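Local coordinates for F5/8 type C domain protein (Clostridium perfringens, PDB 7JRM) that probably binds mucin-type glycans through its CBM51 module, as part of the multidomain O-glycopeptidase ZmpB, at residues G99-D104 against I128-Y133. Sequence-based numbering, arbitrary orientation.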
loop_
_atom_site.group_PDB
_atom_site.type_symbol
_atom_site.label_atom_id
_atom_site.label_comp_id
_atom_site.label_asym_id
_atom_site.label_seq_id
_atom_site.Cartn_x
_atom_site.Cartn_y
_atom_site.Cartn_z
ATOM N N GLY A 99 -42.200 -30.228 6.484
ATOM C CA GLY A 99 -41.970 -29.166 5.525
ATOM C C GLY A 99 -40.936 -29.560 4.483
ATOM O O GLY A 99 -40.759 -30.735 4.155
ATOM N N SER A 100 -40.242 -28.553 3.958
ATOM C CA SER A 100 -39.203 -28.767 2.963
ATOM C C SER A 100 -38.016 -27.867 3.269
ATOM O O SER A 100 -38.173 -26.762 3.796
ATOM C CB SER A 100 -39.716 -28.500 1.541
ATOM O OG SER A 100 -39.887 -27.113 1.311
ATOM N N VAL A 101 -36.822 -28.357 2.937
ATOM C CA VAL A 101 -35.600 -27.599 3.180
ATOM C C VAL A 101 -35.580 -26.373 2.277
ATOM O O VAL A 101 -35.867 -26.462 1.077
ATOM C CB VAL A 101 -34.366 -28.484 2.953
ATOM C CG1 VAL A 101 -33.094 -27.706 3.235
ATOM C CG2 VAL A 101 -34.441 -29.726 3.828
ATOM N N ARG A 102 -35.242 -25.221 2.851
ATOM C CA ARG A 102 -35.249 -23.953 2.136
ATOM C C ARG A 102 -33.858 -23.334 2.144
ATOM O O ARG A 102 -33.163 -23.354 3.165
ATOM C CB ARG A 102 -36.253 -22.975 2.757
ATOM C CG ARG A 102 -37.707 -23.321 2.487
ATOM C CD ARG A 102 -38.064 -23.104 1.026
ATOM N NE ARG A 102 -37.905 -21.710 0.624
ATOM C CZ ARG A 102 -38.827 -20.769 0.807
ATOM N NH1 ARG A 102 -39.980 -21.071 1.389
ATOM N NH2 ARG A 102 -38.597 -19.525 0.407
ATOM N N LYS A 103 -33.461 -22.783 0.999
ATOM C CA LYS A 103 -32.192 -22.081 0.872
ATOM C C LYS A 103 -32.387 -20.612 1.221
ATOM O O LYS A 103 -33.307 -19.964 0.710
ATOM C CB LYS A 103 -31.635 -22.215 -0.546
ATOM C CG LYS A 103 -31.308 -23.638 -0.965
ATOM C CD LYS A 103 -30.587 -23.659 -2.305
ATOM C CE LYS A 103 -30.470 -25.073 -2.851
ATOM N NZ LYS A 103 -29.712 -25.113 -4.132
ATOM N N ASP A 104 -31.528 -20.097 2.099
ATOM C CA ASP A 104 -31.498 -18.698 2.521
ATOM C C ASP A 104 -32.767 -18.263 3.246
ATOM O O ASP A 104 -32.935 -17.069 3.525
ATOM C CB ASP A 104 -31.227 -17.763 1.334
ATOM C CG ASP A 104 -29.837 -17.945 0.755
ATOM O OD1 ASP A 104 -28.937 -18.383 1.499
ATOM O OD2 ASP A 104 -29.643 -17.657 -0.444
ATOM N N ILE A 128 -29.305 -22.381 5.689
ATOM C CA ILE A 128 -30.185 -23.492 5.344
ATOM C C ILE A 128 -31.209 -23.647 6.459
ATOM O O ILE A 128 -30.840 -23.875 7.617
ATOM C CB ILE A 128 -29.406 -24.803 5.141
ATOM C CG1 ILE A 128 -28.366 -24.642 4.031
ATOM C CG2 ILE A 128 -30.358 -25.945 4.826
ATOM C CD1 ILE A 128 -28.968 -24.426 2.661
ATOM N N GLY A 129 -32.490 -23.528 6.112
ATOM C CA GLY A 129 -33.565 -23.731 7.054
ATOM C C GLY A 129 -34.162 -25.112 6.884
ATOM O O GLY A 129 -34.647 -25.461 5.807
ATOM N N THR A 130 -34.121 -25.901 7.956
ATOM C CA THR A 130 -34.576 -27.283 7.904
ATOM C C THR A 130 -35.405 -27.575 9.153
ATOM O O THR A 130 -35.784 -26.668 9.899
ATOM C CB THR A 130 -33.386 -28.242 7.753
ATOM O OG1 THR A 130 -33.865 -29.559 7.452
ATOM C CG2 THR A 130 -32.550 -28.278 9.028
ATOM N N HIS A 131 -35.681 -28.859 9.374
ATOM C CA HIS A 131 -36.578 -29.293 10.436
ATOM C C HIS A 131 -36.213 -30.720 10.814
ATOM O O HIS A 131 -36.080 -31.577 9.936
ATOM C CB HIS A 131 -38.037 -29.208 9.970
ATOM C CG HIS A 131 -39.042 -29.291 11.077
ATOM N ND1 HIS A 131 -39.160 -30.393 11.895
ATOM C CD2 HIS A 131 -39.993 -28.416 11.484
ATOM C CE1 HIS A 131 -40.132 -30.190 12.765
ATOM N NE2 HIS A 131 -40.653 -28.997 12.539
ATOM N N SER A 132 -36.038 -30.967 12.110
ATOM C CA SER A 132 -35.736 -32.315 12.575
ATOM C C SER A 132 -36.913 -33.242 12.294
ATOM O O SER A 132 -38.074 -32.826 12.316
ATOM C CB SER A 132 -35.415 -32.302 14.070
ATOM O OG SER A 132 -36.582 -32.529 14.841
ATOM N N TYR A 133 -36.614 -34.506 11.992
ATOM C CA TYR A 133 -35.252 -35.007 11.817
ATOM C C TYR A 133 -34.777 -34.703 10.400
ATOM O O TYR A 133 -35.542 -34.834 9.446
ATOM C CB TYR A 133 -35.200 -36.513 12.096
ATOM C CG TYR A 133 -33.825 -37.133 11.990
ATOM C CD1 TYR A 133 -33.405 -37.744 10.815
ATOM C CD2 TYR A 133 -32.952 -37.122 13.071
ATOM C CE1 TYR A 133 -32.152 -38.317 10.715
ATOM C CE2 TYR A 133 -31.696 -37.693 12.980
ATOM C CZ TYR A 133 -31.301 -38.288 11.800
ATOM O OH TYR A 133 -30.052 -38.858 11.705
#
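Arg102 and Gly129 form an antiparallel hydrogen-bonded pair, in which two backbone bonds, from the N and O of Arg102, tie strand 102-103 to Gly129. Arg102 N donates to Gly129 O at 3.0 Å, nearly straight at 171°, and Gly129 N returns a bond to Arg102 O, also 3.0 Å. Gly129 O takes a further CA-H...O contact from Val101 CA at 3.5 Å. Val101 spreads its two methyls over the neighbouring strand: CG1, anti to the backbone N (chi1 -179°), meets Ile128 CG2 at 3.6 Å, while CG2 reaches Thr130 OG1, itself hydrogen-bonded to Ser134 OG, at 3.7 Å. Val101 runs alongside Thr130 in the same direction but lies aslant Ile128. Lys103 and Ile128 form the next, non-hydrogen-bonded antiparallel pair, with Lys103 CG 4.4 Å from Ile128 CD1. This edge belongs to the NPCBM/NEW2 domain, a beta-sandwich carbohydrate-binding module: strand 127-131 lies between strands 102-103 and 215-224, and Val101, Ile128 and Thr130 all pack on Ile136 of the other sheet. The extended Lys103 chain carries NZ to Leu89 O and makes a cation-pi contact with Trp91. At the end of the strand His131 ND1 donates in its ring plane to Ser132 O at 2.7 Å, and Ser132 OG bonds to Asp214, a ligand of the bound calcium ion.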